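Local coordinates for putative endonuclease/exonuclease/phosphatase family protein (Bacteroides thetaiotaomicron, PDB 3MPR) that probably hydrolyses phosphoester bonds with the help of a metal ion, perhaps as a nuclease, as a member of the DNase I-like endonuclease/exonuclease/phosphatase family, at residues S11-N16 / T49-L54; K80-A85 / N140-H145; F44-T49 / S84-R89; G29-V34 / T276-F281. All coordinates share one frame; numbering follows the deposited sequence.

Contact 1. Residues S11-N16 / T49-L54; sequences SYNLRN and TQECFL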
loop_
_atom_site.group_PDB
_atom_site.type_symbol
_atom_site.label_atom_id
_atom_site.label_comp_id
_atom_site.label_asym_id
_atom_site.label_seq_id
_atom_site.Cartn_x
_atom_site.Cartn_y
_atom_site.Cartn_z
ATOM N N SER A 11 11.891 5.582 -2.197
ATOM C CA SER A 11 12.389 6.864 -2.661
ATOM C C SER A 11 11.158 7.756 -2.775
ATOM O O SER A 11 10.151 7.367 -3.365
ATOM C CB SER A 11 13.055 6.712 -4.029
ATOM O OG SER A 11 13.582 7.964 -4.472
ATOM N N TYR A 12 11.213 8.942 -2.191
ATOM C CA TYR A 12 10.020 9.797 -2.172
ATOM C C TYR A 12 10.428 11.253 -2.200
ATOM O O TYR A 12 11.017 11.753 -1.239
ATOM C CB TYR A 12 9.234 9.528 -0.895
ATOM C CG TYR A 12 7.765 9.914 -0.923
ATOM C CD1 TYR A 12 7.186 10.500 -2.038
ATOM C CD2 TYR A 12 6.959 9.674 0.183
ATOM C CE1 TYR A 12 5.833 10.840 -2.051
ATOM C CE2 TYR A 12 5.599 10.012 0.181
ATOM C CZ TYR A 12 5.047 10.595 -0.933
ATOM O OH TYR A 12 3.705 10.922 -0.935
ATOM N N ASN A 13 10.110 11.934 -3.297
ATOM C CA ASN A 13 10.315 13.375 -3.377
ATOM C C ASN A 13 9.156 14.077 -2.668
ATOM O O ASN A 13 8.018 14.016 -3.125
ATOM C CB ASN A 13 10.401 13.815 -4.837
ATOM C CG ASN A 13 10.606 15.312 -4.985
ATOM O OD1 ASN A 13 10.130 16.095 -4.169
ATOM N ND2 ASN A 13 11.326 15.711 -6.023
ATOM N N LEU A 14 9.451 14.738 -1.552
ATOM C CA LEU A 14 8.409 15.258 -0.664
ATOM C C LEU A 14 7.937 16.660 -1.062
ATOM O O LEU A 14 6.994 17.196 -0.470
ATOM C CB LEU A 14 8.885 15.233 0.796
ATOM C CG LEU A 14 9.356 13.867 1.322
ATOM C CD1 LEU A 14 9.413 13.877 2.845
ATOM C CD2 LEU A 14 8.453 12.743 0.838
ATOM N N ARG A 15 8.601 17.240 -2.059
ATOM C CA ARG A 15 8.260 18.569 -2.578
ATOM C C ARG A 15 8.604 19.705 -1.603
ATOM O O ARG A 15 8.087 19.780 -0.484
ATOM C CB ARG A 15 6.788 18.634 -2.994
ATOM C CG ARG A 15 6.370 19.959 -3.626
ATOM C CD ARG A 15 7.226 20.258 -4.853
ATOM N NE ARG A 15 6.787 21.451 -5.578
ATOM C CZ ARG A 15 7.551 22.087 -6.459
ATOM N NH1 ARG A 15 8.782 21.644 -6.699
ATOM N NH2 ARG A 15 7.100 23.164 -7.087
ATOM N N ASN A 16 9.494 20.590 -2.029
ATOM C CA ASN A 16 9.914 21.677 -1.157
ATOM C C ASN A 16 8.719 22.535 -0.739
ATOM O O ASN A 16 7.792 22.761 -1.520
ATOM C CB ASN A 16 10.984 22.530 -1.836
ATOM C CG ASN A 16 10.421 23.396 -2.934
ATOM O OD1 ASN A 16 10.488 23.053 -4.111
ATOM N ND2 ASN A 16 9.850 24.527 -2.551
ATOM N N THR A 49 14.698 10.787 0.621
ATOM C CA THR A 49 13.771 11.868 0.315
ATOM C C THR A 49 14.471 12.939 -0.512
ATOM O O THR A 49 15.693 13.057 -0.475
ATOM C CB THR A 49 13.239 12.527 1.595
ATOM O OG1 THR A 49 14.321 13.166 2.296
ATOM C CG2 THR A 49 12.561 11.489 2.493
ATOM N N GLN A 50 13.702 13.734 -1.245
ATOM C CA GLN A 50 14.279 14.869 -1.945
ATOM C C GLN A 50 13.458 16.134 -1.685
ATOM O O GLN A 50 12.273 16.062 -1.338
ATOM C CB GLN A 50 14.415 14.588 -3.444
ATOM C CG GLN A 50 15.147 13.279 -3.775
ATOM C CD GLN A 50 14.248 12.053 -3.721
ATOM O OE1 GLN A 50 13.097 12.085 -4.166
ATOM N NE2 GLN A 50 14.778 10.951 -3.190
ATOM N N GLU A 51 14.127 17.276 -1.823
ATOM C CA GLU A 51 13.522 18.613 -1.780
ATOM C C GLU A 51 13.225 19.224 -0.417
ATOM O O GLU A 51 12.742 20.350 -0.349
ATOM C CB GLU A 51 12.276 18.702 -2.664
ATOM C CG GLU A 51 12.578 18.580 -4.141
ATOM C CD GLU A 51 11.462 19.107 -5.036
ATOM O OE1 GLU A 51 10.719 20.028 -4.613
ATOM O OE2 GLU A 51 11.355 18.618 -6.181
ATOM N N CYS A 52 13.493 18.514 0.668
ATOM C CA CYS A 52 13.147 19.065 1.976
ATOM C C CYS A 52 14.104 20.157 2.445
ATOM O O CYS A 52 15.311 19.971 2.451
ATOM C CB CYS A 52 13.137 17.969 3.032
ATOM S SG CYS A 52 11.714 16.870 2.904
ATOM N N PHE A 53 13.549 21.276 2.886
ATOM C CA PHE A 53 14.331 22.232 3.642
ATOM C C PHE A 53 14.427 21.693 5.060
ATOM O O PHE A 53 13.688 20.789 5.434
ATOM C CB PHE A 53 13.667 23.613 3.612
ATOM C CG PHE A 53 13.692 24.265 2.266
ATOM C CD1 PHE A 53 14.882 24.705 1.719
ATOM C CD2 PHE A 53 12.519 24.469 1.559
ATOM C CE1 PHE A 53 14.911 25.315 0.481
ATOM C CE2 PHE A 53 12.541 25.074 0.318
ATOM C CZ PHE A 53 13.739 25.498 -0.222
ATOM N N LEU A 54 15.339 22.227 5.861
ATOM C CA LEU A 54 15.528 21.682 7.196
ATOM C C LEU A 54 14.238 21.691 8.018
ATOM O O LEU A 54 13.979 20.760 8.769
ATOM C CB LEU A 54 16.642 22.436 7.940
ATOM C CG LEU A 54 16.918 21.999 9.382
ATOM C CD1 LEU A 54 17.321 20.533 9.450
ATOM C CD2 LEU A 54 17.986 22.884 10.031
HETATM O O HOH W 1 12.006 9.918 -5.439
#

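Contact 2. Residues K80-A85 / N140-H145; sequences KGEHSA and NLHMDH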
loop_
_atom_site.group_PDB
_atom_site.type_symbol
_atom_site.label_atom_id
_atom_site.label_comp_id
_atom_site.label_asym_id
_atom_site.label_seq_id
_atom_site.Cartn_x
_atom_site.Cartn_y
_atom_site.Cartn_z
ATOM N N LYS A 80 21.376 25.066 5.061
ATOM C CA LYS A 80 20.747 25.828 3.986
ATOM C C LYS A 80 20.452 25.023 2.729
ATOM O O LYS A 80 21.290 24.261 2.263
ATOM C CB LYS A 80 21.598 27.047 3.614
ATOM C CG LYS A 80 21.518 28.177 4.634
ATOM C CD LYS A 80 22.238 29.426 4.147
ATOM C CE LYS A 80 22.052 30.578 5.131
ATOM N NZ LYS A 80 22.422 30.192 6.524
ATOM N N GLY A 81 19.260 25.220 2.175
ATOM C CA GLY A 81 18.892 24.621 0.905
ATOM C C GLY A 81 18.144 23.301 1.035
ATOM O O GLY A 81 17.873 22.826 2.139
ATOM N N GLU A 82 17.814 22.705 -0.105
ATOM C CA GLU A 82 17.137 21.410 -0.114
ATOM C C GLU A 82 18.106 20.310 0.290
ATOM O O GLU A 82 19.314 20.459 0.131
ATOM C CB GLU A 82 16.590 21.119 -1.503
ATOM C CG GLU A 82 15.592 22.168 -1.975
ATOM C CD GLU A 82 14.927 21.780 -3.275
ATOM O OE1 GLU A 82 15.249 20.695 -3.818
ATOM O OE2 GLU A 82 14.087 22.563 -3.753
ATOM N N HIS A 83 17.565 19.216 0.818
ATOM C CA HIS A 83 18.366 18.068 1.230
ATOM C C HIS A 83 18.041 16.859 0.363
ATOM O O HIS A 83 16.968 16.783 -0.262
ATOM C CB HIS A 83 18.062 17.679 2.683
ATOM C CG HIS A 83 18.455 18.714 3.699
ATOM N ND1 HIS A 83 17.853 19.951 3.777
ATOM C CD2 HIS A 83 19.366 18.677 4.704
ATOM C CE1 HIS A 83 18.387 20.637 4.774
ATOM N NE2 HIS A 83 19.300 19.882 5.359
ATOM N N SER A 84 18.982 15.918 0.341
ATOM C CA SER A 84 18.727 14.554 -0.099
ATOM C C SER A 84 18.719 13.674 1.147
ATOM O O SER A 84 19.469 12.699 1.248
ATOM C CB SER A 84 19.820 14.104 -1.068
ATOM O OG SER A 84 19.773 14.885 -2.257
ATOM N N ALA A 85 17.878 14.025 2.114
ATOM C CA ALA A 85 17.940 13.371 3.414
ATOM C C ALA A 85 17.474 11.919 3.367
ATOM O O ALA A 85 16.505 11.601 2.684
ATOM C CB ALA A 85 17.143 14.148 4.434
ATOM N N ASN A 140 21.415 8.545 -1.821
ATOM C CA ASN A 140 20.201 9.246 -2.216
ATOM C C ASN A 140 20.568 10.589 -2.845
ATOM O O ASN A 140 21.454 11.275 -2.351
ATOM C CB ASN A 140 19.312 9.431 -0.987
ATOM C CG ASN A 140 18.037 10.174 -1.288
ATOM O OD1 ASN A 140 17.333 9.864 -2.251
ATOM N ND2 ASN A 140 17.723 11.165 -0.452
ATOM N N LEU A 141 19.905 10.958 -3.939
ATOM C CA LEU A 141 20.268 12.189 -4.638
ATOM C C LEU A 141 19.088 12.795 -5.388
ATOM O O LEU A 141 18.010 12.209 -5.468
ATOM C CB LEU A 141 21.441 11.945 -5.612
ATOM C CG LEU A 141 21.274 10.902 -6.733
ATOM C CD1 LEU A 141 20.373 11.408 -7.865
ATOM C CD2 LEU A 141 22.628 10.524 -7.305
ATOM N N HIS A 142 19.322 13.977 -5.939
ATOM C CA HIS A 142 18.356 14.672 -6.770
ATOM C C HIS A 142 19.162 15.338 -7.875
ATOM O O HIS A 142 19.948 16.246 -7.609
ATOM C CB HIS A 142 17.607 15.722 -5.942
ATOM C CG HIS A 142 16.510 16.410 -6.692
ATOM N ND1 HIS A 142 15.613 17.262 -6.085
ATOM C CD2 HIS A 142 16.160 16.363 -8.000
ATOM C CE1 HIS A 142 14.760 17.717 -6.989
ATOM N NE2 HIS A 142 15.073 17.191 -8.160
HETATM N N MSE A 143 18.985 14.855 -9.101
HETATM C CA MSE A 143 19.769 15.282 -10.259
HETATM C C MSE A 143 19.377 16.678 -10.764
HETATM O O MSE A 143 18.297 17.181 -10.455
HETATM C CB MSE A 143 19.575 14.282 -11.394
HETATM C CG MSE A 143 20.118 12.891 -11.145
HETATM SE SE MSE A 143 22.074 12.950 -11.232
HETATM C CE MSE A 143 22.391 11.200 -12.015
ATOM N N ASP A 144 20.250 17.296 -11.561
ATOM C CA ASP A 144 19.950 18.610 -12.119
ATOM C C ASP A 144 19.015 18.451 -13.318
ATOM O O ASP A 144 19.113 17.474 -14.056
ATOM C CB ASP A 144 21.232 19.329 -12.541
ATOM C CG ASP A 144 20.996 20.791 -12.861
ATOM O OD1 ASP A 144 21.034 21.165 -14.052
ATOM O OD2 ASP A 144 20.753 21.559 -11.920
ATOM N N HIS A 145 18.114 19.409 -13.521
ATOM C CA HIS A 145 17.130 19.276 -14.598
ATOM C C HIS A 145 17.633 19.793 -15.944
ATOM O O HIS A 145 17.122 19.398 -16.987
ATOM C CB HIS A 145 15.815 19.964 -14.225
ATOM C CG HIS A 145 15.967 21.416 -13.897
ATOM N ND1 HIS A 145 16.786 21.870 -12.886
ATOM C CD2 HIS A 145 15.410 22.519 -14.452
ATOM C CE1 HIS A 145 16.726 23.189 -12.829
ATOM N NE2 HIS A 145 15.891 23.607 -13.764
HETATM O O HOH W 2 16.327 18.046 -3.466
#

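Contact 3. Residues F44-T49 / S84-R89; sequences FDIFGT and SAIFYR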
loop_
_atom_site.group_PDB
_atom_site.type_symbol
_atom_site.label_atom_id
_atom_site.label_comp_id
_atom_site.label_asym_id
_atom_site.label_seq_id
_atom_site.Cartn_x
_atom_site.Cartn_y
_atom_site.Cartn_z
ATOM N N PHE A 44 8.117 1.645 5.593
ATOM C CA PHE A 44 9.438 1.964 5.033
ATOM C C PHE A 44 10.508 1.771 6.134
ATOM O O PHE A 44 10.478 2.452 7.160
ATOM C CB PHE A 44 9.520 3.416 4.533
ATOM C CG PHE A 44 8.566 3.780 3.411
ATOM C CD1 PHE A 44 7.757 2.839 2.796
ATOM C CD2 PHE A 44 8.508 5.102 2.966
ATOM C CE1 PHE A 44 6.888 3.215 1.764
ATOM C CE2 PHE A 44 7.655 5.484 1.931
ATOM C CZ PHE A 44 6.841 4.531 1.328
ATOM N N ASP A 45 11.447 0.850 5.937
ATOM C CA ASP A 45 12.534 0.687 6.897
ATOM C C ASP A 45 13.530 1.830 6.770
ATOM O O ASP A 45 14.050 2.344 7.755
ATOM C CB ASP A 45 13.287 -0.619 6.645
ATOM C CG ASP A 45 12.453 -1.847 6.960
ATOM O OD1 ASP A 45 11.504 -1.748 7.776
ATOM O OD2 ASP A 45 12.755 -2.908 6.392
ATOM N N ILE A 46 13.811 2.190 5.528
ATOM C CA ILE A 46 14.753 3.240 5.216
ATOM C C ILE A 46 14.370 3.839 3.876
ATOM O O ILE A 46 14.038 3.120 2.943
ATOM C CB ILE A 46 16.194 2.689 5.211
ATOM C CG1 ILE A 46 17.188 3.749 4.730
ATOM C CG2 ILE A 46 16.287 1.435 4.381
ATOM C CD1 ILE A 46 18.590 3.471 5.210
ATOM N N PHE A 47 14.380 5.161 3.781
ATOM C CA PHE A 47 13.977 5.787 2.529
ATOM C C PHE A 47 14.729 7.078 2.247
ATOM O O PHE A 47 15.081 7.796 3.168
ATOM C CB PHE A 47 12.449 6.003 2.462
ATOM C CG PHE A 47 11.873 6.869 3.572
ATOM C CD1 PHE A 47 11.670 6.362 4.843
ATOM C CD2 PHE A 47 11.457 8.165 3.307
ATOM C CE1 PHE A 47 11.107 7.154 5.836
ATOM C CE2 PHE A 47 10.900 8.958 4.287
ATOM C CZ PHE A 47 10.715 8.445 5.562
ATOM N N GLY A 48 14.981 7.331 0.965
ATOM C CA GLY A 48 15.585 8.557 0.505
ATOM C C GLY A 48 14.483 9.548 0.210
ATOM O O GLY A 48 13.438 9.192 -0.345
ATOM N N THR A 49 14.698 10.787 0.621
ATOM C CA THR A 49 13.771 11.868 0.315
ATOM C C THR A 49 14.471 12.939 -0.512
ATOM O O THR A 49 15.693 13.057 -0.475
ATOM C CB THR A 49 13.239 12.527 1.595
ATOM O OG1 THR A 49 14.321 13.166 2.296
ATOM C CG2 THR A 49 12.561 11.489 2.493
ATOM N N SER A 84 18.982 15.918 0.341
ATOM C CA SER A 84 18.727 14.554 -0.099
ATOM C C SER A 84 18.719 13.674 1.147
ATOM O O SER A 84 19.469 12.699 1.248
ATOM C CB SER A 84 19.820 14.104 -1.068
ATOM O OG SER A 84 19.773 14.885 -2.257
ATOM N N ALA A 85 17.878 14.025 2.114
ATOM C CA ALA A 85 17.940 13.371 3.414
ATOM C C ALA A 85 17.474 11.919 3.367
ATOM O O ALA A 85 16.505 11.601 2.684
ATOM C CB ALA A 85 17.143 14.148 4.434
ATOM N N ILE A 86 18.162 11.055 4.111
ATOM C CA ILE A 86 17.779 9.637 4.242
ATOM C C ILE A 86 17.180 9.403 5.628
ATOM O O ILE A 86 17.799 9.754 6.636
ATOM C CB ILE A 86 19.002 8.712 4.027
ATOM C CG1 ILE A 86 19.557 8.884 2.606
ATOM C CG2 ILE A 86 18.657 7.240 4.295
ATOM C CD1 ILE A 86 21.017 8.397 2.438
ATOM N N PHE A 87 15.964 8.854 5.676
ATOM C CA PHE A 87 15.300 8.524 6.931
ATOM C C PHE A 87 15.414 7.028 7.172
ATOM O O PHE A 87 15.374 6.243 6.226
ATOM C CB PHE A 87 13.803 8.907 6.878
ATOM C CG PHE A 87 13.533 10.381 7.061
ATOM C CD1 PHE A 87 13.739 11.275 6.022
ATOM C CD2 PHE A 87 13.030 10.855 8.260
ATOM C CE1 PHE A 87 13.488 12.618 6.186
ATOM C CE2 PHE A 87 12.772 12.202 8.428
ATOM C CZ PHE A 87 13.001 13.084 7.386
ATOM N N TYR A 88 15.542 6.621 8.434
ATOM C CA TYR A 88 15.649 5.199 8.742
ATOM C C TYR A 88 15.104 4.915 10.133
ATOM O O TYR A 88 15.043 5.811 10.973
ATOM C CB TYR A 88 17.099 4.725 8.626
ATOM C CG TYR A 88 17.999 5.374 9.646
ATOM C CD1 TYR A 88 18.435 6.678 9.478
ATOM C CD2 TYR A 88 18.384 4.696 10.798
ATOM C CE1 TYR A 88 19.250 7.291 10.421
ATOM C CE2 TYR A 88 19.198 5.301 11.742
ATOM C CZ TYR A 88 19.626 6.600 11.539
ATOM O OH TYR A 88 20.424 7.232 12.462
ATOM N N ARG A 89 14.680 3.673 10.366
ATOM C CA ARG A 89 14.177 3.266 11.681
ATOM C C ARG A 89 15.347 3.035 12.614
ATOM O O ARG A 89 16.191 2.189 12.341
ATOM C CB ARG A 89 13.374 1.973 11.578
ATOM C CG ARG A 89 12.018 2.157 10.946
ATOM C CD ARG A 89 11.155 0.947 11.195
ATOM N NE ARG A 89 10.941 0.716 12.621
ATOM C CZ ARG A 89 9.992 -0.082 13.097
ATOM N NH1 ARG A 89 9.174 -0.701 12.254
ATOM N NH2 ARG A 89 9.851 -0.258 14.403
HETATM O O HOH W 3 9.273 -0.622 8.971
HETATM O O HOH W 4 15.080 15.844 1.535
#

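Contact 4. Residues G29-V34 / T276-F281; sequences GQRYPV and TPSDHF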
loop_
_atom_site.group_PDB
_atom_site.type_symbol
_atom_site.label_atom_id
_atom_site.label_comp_id
_atom_site.label_asym_id
_atom_site.label_seq_id
_atom_site.Cartn_x
_atom_site.Cartn_y
_atom_site.Cartn_z
ATOM N N GLY A 29 1.995 22.020 5.041
ATOM C CA GLY A 29 1.395 21.759 6.336
ATOM C C GLY A 29 0.214 20.809 6.280
ATOM O O GLY A 29 -0.024 20.038 7.205
ATOM N N GLN A 30 -0.516 20.858 5.175
ATOM C CA GLN A 30 -1.644 19.967 4.943
ATOM C C GLN A 30 -1.186 18.577 4.467
ATOM O O GLN A 30 -1.789 17.561 4.816
ATOM C CB GLN A 30 -2.574 20.623 3.915
ATOM C CG GLN A 30 -3.710 19.763 3.413
ATOM C CD GLN A 30 -4.676 20.537 2.530
ATOM O OE1 GLN A 30 -5.457 21.347 3.021
ATOM N NE2 GLN A 30 -4.632 20.281 1.222
ATOM N N ARG A 31 -0.101 18.543 3.697
ATOM C CA ARG A 31 0.344 17.323 3.003
ATOM C C ARG A 31 1.146 16.385 3.876
ATOM O O ARG A 31 0.974 15.171 3.818
ATOM C CB ARG A 31 1.265 17.673 1.825
ATOM C CG ARG A 31 0.628 18.439 0.707
ATOM C CD ARG A 31 1.519 18.455 -0.528
ATOM N NE ARG A 31 2.722 19.281 -0.419
ATOM C CZ ARG A 31 3.951 18.791 -0.261
ATOM N NH1 ARG A 31 4.137 17.468 -0.158
ATOM N NH2 ARG A 31 4.994 19.622 -0.206
ATOM N N TYR A 32 2.073 16.944 4.650
ATOM C CA TYR A 32 3.075 16.109 5.302
ATOM C C TYR A 32 2.542 15.115 6.337
ATOM O O TYR A 32 3.097 14.031 6.486
ATOM C CB TYR A 32 4.271 16.942 5.819
ATOM C CG TYR A 32 4.194 17.445 7.250
ATOM C CD1 TYR A 32 4.381 16.591 8.322
ATOM C CD2 TYR A 32 3.979 18.795 7.514
ATOM C CE1 TYR A 32 4.326 17.058 9.634
ATOM C CE2 TYR A 32 3.915 19.268 8.805
ATOM C CZ TYR A 32 4.092 18.405 9.861
ATOM O OH TYR A 32 4.039 18.896 11.143
ATOM N N PRO A 33 1.449 15.461 7.039
ATOM C CA PRO A 33 0.925 14.446 7.952
ATOM C C PRO A 33 0.482 13.191 7.191
ATOM O O PRO A 33 0.626 12.089 7.711
ATOM C CB PRO A 33 -0.267 15.147 8.605
ATOM C CG PRO A 33 0.113 16.622 8.562
ATOM C CD PRO A 33 0.771 16.758 7.203
ATOM N N VAL A 34 -0.025 13.356 5.972
ATOM C CA VAL A 34 -0.398 12.206 5.126
ATOM C C VAL A 34 0.843 11.441 4.646
ATOM O O VAL A 34 0.890 10.206 4.693
ATOM C CB VAL A 34 -1.243 12.663 3.912
ATOM C CG1 VAL A 34 -1.712 11.459 3.090
ATOM C CG2 VAL A 34 -2.450 13.477 4.388
ATOM N N THR A 276 -2.811 14.744 -4.036
ATOM C CA THR A 276 -1.703 13.809 -3.888
ATOM C C THR A 276 -0.815 14.312 -2.744
ATOM O O THR A 276 -0.616 15.515 -2.601
ATOM C CB THR A 276 -0.894 13.670 -5.185
ATOM O OG1 THR A 276 -0.413 14.962 -5.591
ATOM C CG2 THR A 276 -1.760 13.073 -6.284
ATOM N N PRO A 277 -0.312 13.395 -1.906
ATOM C CA PRO A 277 0.495 13.793 -0.744
ATOM C C PRO A 277 1.773 14.529 -1.161
ATOM O O PRO A 277 2.236 15.384 -0.421
ATOM C CB PRO A 277 0.822 12.459 -0.070
ATOM C CG PRO A 277 -0.335 11.566 -0.455
ATOM C CD PRO A 277 -0.673 11.967 -1.868
ATOM N N SER A 278 2.325 14.200 -2.324
ATOM C CA SER A 278 3.389 15.015 -2.907
ATOM C C SER A 278 3.196 15.062 -4.410
ATOM O O SER A 278 2.301 14.415 -4.932
ATOM C CB SER A 278 4.775 14.461 -2.575
ATOM O OG SER A 278 5.763 15.280 -3.175
ATOM N N ASP A 279 4.018 15.830 -5.115
ATOM C CA ASP A 279 3.878 15.859 -6.567
ATOM C C ASP A 279 4.622 14.713 -7.260
ATOM O O ASP A 279 4.629 14.612 -8.492
ATOM C CB ASP A 279 4.190 17.240 -7.170
ATOM C CG ASP A 279 5.648 17.620 -7.065
ATOM O OD1 ASP A 279 6.370 17.031 -6.233
ATOM O OD2 ASP A 279 6.065 18.522 -7.825
ATOM N N HIS A 280 5.224 13.832 -6.462
ATOM C CA HIS A 280 5.614 12.513 -6.964
ATOM C C HIS A 280 4.839 11.446 -6.188
ATOM O O HIS A 280 4.293 11.716 -5.111
ATOM C CB HIS A 280 7.105 12.252 -6.753
ATOM C CG HIS A 280 8.008 13.162 -7.528
ATOM N ND1 HIS A 280 8.028 14.531 -7.355
ATOM C CD2 HIS A 280 8.957 12.886 -8.452
ATOM C CE1 HIS A 280 8.942 15.060 -8.154
ATOM N NE2 HIS A 280 9.522 14.081 -8.828
ATOM N N PHE A 281 4.815 10.232 -6.724
ATOM C CA PHE A 281 4.394 9.076 -5.939
ATOM C C PHE A 281 5.626 8.425 -5.331
ATOM O O PHE A 281 6.661 8.381 -5.974
ATOM C CB PHE A 281 3.689 8.055 -6.822
ATOM C CG PHE A 281 2.408 8.560 -7.419
ATOM C CD1 PHE A 281 1.402 9.048 -6.607
ATOM C CD2 PHE A 281 2.208 8.542 -8.787
ATOM C CE1 PHE A 281 0.223 9.515 -7.145
ATOM C CE2 PHE A 281 1.025 9.014 -9.331
ATOM C CZ PHE A 281 0.038 9.502 -8.505
#

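Contact 1. Residues S11-N16 / T49-L54
Asn13 and Glu51 meet where two parallel central strands of the DNase I-like fold run out into loops, and Glu51 is a magnesium ligand of this protein, although no metal is bound to this chain. The strands pair Tyr12 with Thr49 and Asn13 with Gln50, and Leu14 N closes the pairing on Gln50 O at 3.1 Å. Beyond it the extended Glu51 side chain reaches across to the other loop. Its OE1 takes two donors: Asn16 N on the anti side, tilted out of the carboxylate plane, at 2.9 Å, and Arg15 NH1 on the syn lone pair at 3.3 Å, a salt bridge. Arg15 NE bridges to Asp21 as well. OE2 receives Asn13 ND2 at 2.9 Å from above the carboxylate plane. Asparagine suits this place because its amide works at both ends: with CG anti to the backbone N (chi1 180°), OD1 accepts from Arg15 N in an Asx turn, while ND2 also serves Asp178. With an alanine in place of Glu51, Asn16 N and Arg15 NH1 would probably lose their shared acceptor and the metal site a carboxylate. Among the apolar side chains, Leu14 CD1 rests against Cys52 SG at 3.8 Å.

Contact 2. Residues K80-A85 / N140-H145
Asn140 ND2 is shared by two carbonyls: it donates a weak hydrogen bond to Ser84 O at 2.9 Å and bonds to Thr49 O as well. With chi1 at 179° CG lies opposite the backbone N, and the amide is carried toward the 80-85 loop. Its other end is equally occupied, since Asn140 OD1 is bonded to Thr176 OG1 and Gln50 NE2. An amide, with a donor and an acceptor on one flat group, fits this buried place, and bonds at both ends should fix its rotation. Ser84 adds little bulk: its CB lies 3.5 Å from Asn140 O and its OG lies 3.6 Å from Leu141 CA, while the hydroxyl itself bonds to Ile121 O.

The contact joins the two beta sheets of the DNase I-like sandwich, for strand 135-142 belongs to one and the 80-85 loop leads into strand 86-89 of the other. Alternation along the strand sends Asn140 and His142 to this side and Leu141 to the opposite one, against Val158. Glu82 OE1 and His142 ND1 are 4.1 Å apart and are bridged by a water. That water donates to Glu82 OE1 at 2.9 Å and sits in the plane of the imidazole, at its edge, 2.8 Å from His142 ND1. The placing is consistent with the glutamate-histidine pair of the DNase I active site, although a water stands between the two here, and both side chains touch Glu51, the magnesium ligand. His142 also packs on Asp178.

Contact 3. Residues F44-T49 / S84-R89
Strands 46-49 and 86-89 form an antiparallel pair within one sheet of the DNase I-like sandwich, with Phe47 and Phe87 as a hydrogen-bonded pair and Ile46-Tyr88 and Gly48-Ile86 as non-hydrogen-bonded pairs. Phe47 N to Phe87 O and the reverse bond are both 2.9 Å long, and Arg89 N bonds to Asp45 O beyond them. At the other end Ala85 O takes two donors from one residue, Thr49 N and, from a direction tilted out of the carbonyl plane, Thr49 OG1 at 2.7 Å. Threonine suits this end: its hydroxyl adds a second bond to the carbonyl its N-H already uses, and its CG2 touches Phe87 CD1 at 3.7 Å.

On the face of the phenylalanines, Phe47 has CG between its backbone N and carbonyl carbon (chi1 59°), a torsion that folds the ring over its neighbour. Phe87 CB lies over one face of that ring, 3.6 Å from the centroid, in a CH-pi contact. The two rings are nearly parallel, 11° apart, but displaced, with little overlap. On the other face Ile46 CG1 meets Ile86 CG2 at 3.8 Å, and Ile46 CD1 lies against Tyr88 CB.

The two faces point into different layers of the fold. Phe87 packs on Leu57 and Met60 of helix 54-63, whereas Ile46 and Ile86 meet Phe138 of strand 135-142 in the facing sheet; strands 5-13 and 67-70 flank the pair within its own sheet.

Contact 4. Residues G29-V34 / T276-F281
Arg31, on helix 28-41, lays its side chain against the carbonyl of Pro277: CD passes Pro277 O at 3.2 Å, then the chain bends at chi3 (-71°) and brings NH1 round to it. The Arg31 NH1 to Pro277 O bond, 2.8 Å long and nearly straight at 165°, lies in the planes of both the guanidinium and the carbonyl. Arginine suits this buried place because it has donors enough for several backbone oxygens: NH1 also meets Leu14 O, NH2 meets Arg15 O and NE meets Asp26 O. A leucine in its place would probably leave these four carbonyls without their donor and the loops around it less firmly held. Tyr32 turns the other way, toward helix 54-63. The helix kinks at Pro33, which has no N-H to give, and Val34 N makes just a weak bond, to Arg31 O. Val34 CG1 then meets Pro277 CG at 3.8 Å, and Val34 also packs on Leu210 of the second subunit. Past Pro277, Ser278 OG bonds to Asn13 O and His280 ND1 to Asp279 OD1 at 3.2 Å. This Ser-Asp-His run matches a signature of the DNase I-like family, whose aspartate and histidine lie in the active site of relatives.

From the N terminus, contact 1 opens on strand 5-13 and closes the loop that carries helix 28-41 when strand 46-50 comes in beside it. Contacts 4 and 3 both open within that loop and close after it, so each crosses contact 1. Contact 3 adds strand 86-89 on the far side of strand 46-50, sharing Thr49 with contact 1. Contact 2 opens only after contact 1 has closed, on the segment where contact 3 ends, sharing Ser84 and Ala85, and closes at 140-145 in the second sheet. Contacts 2 and 3 lie within the span that contact 4 closes by bringing loop 276-281 back to helix 28-41. Contacts 2 and 4 touch contact 1 but not each other.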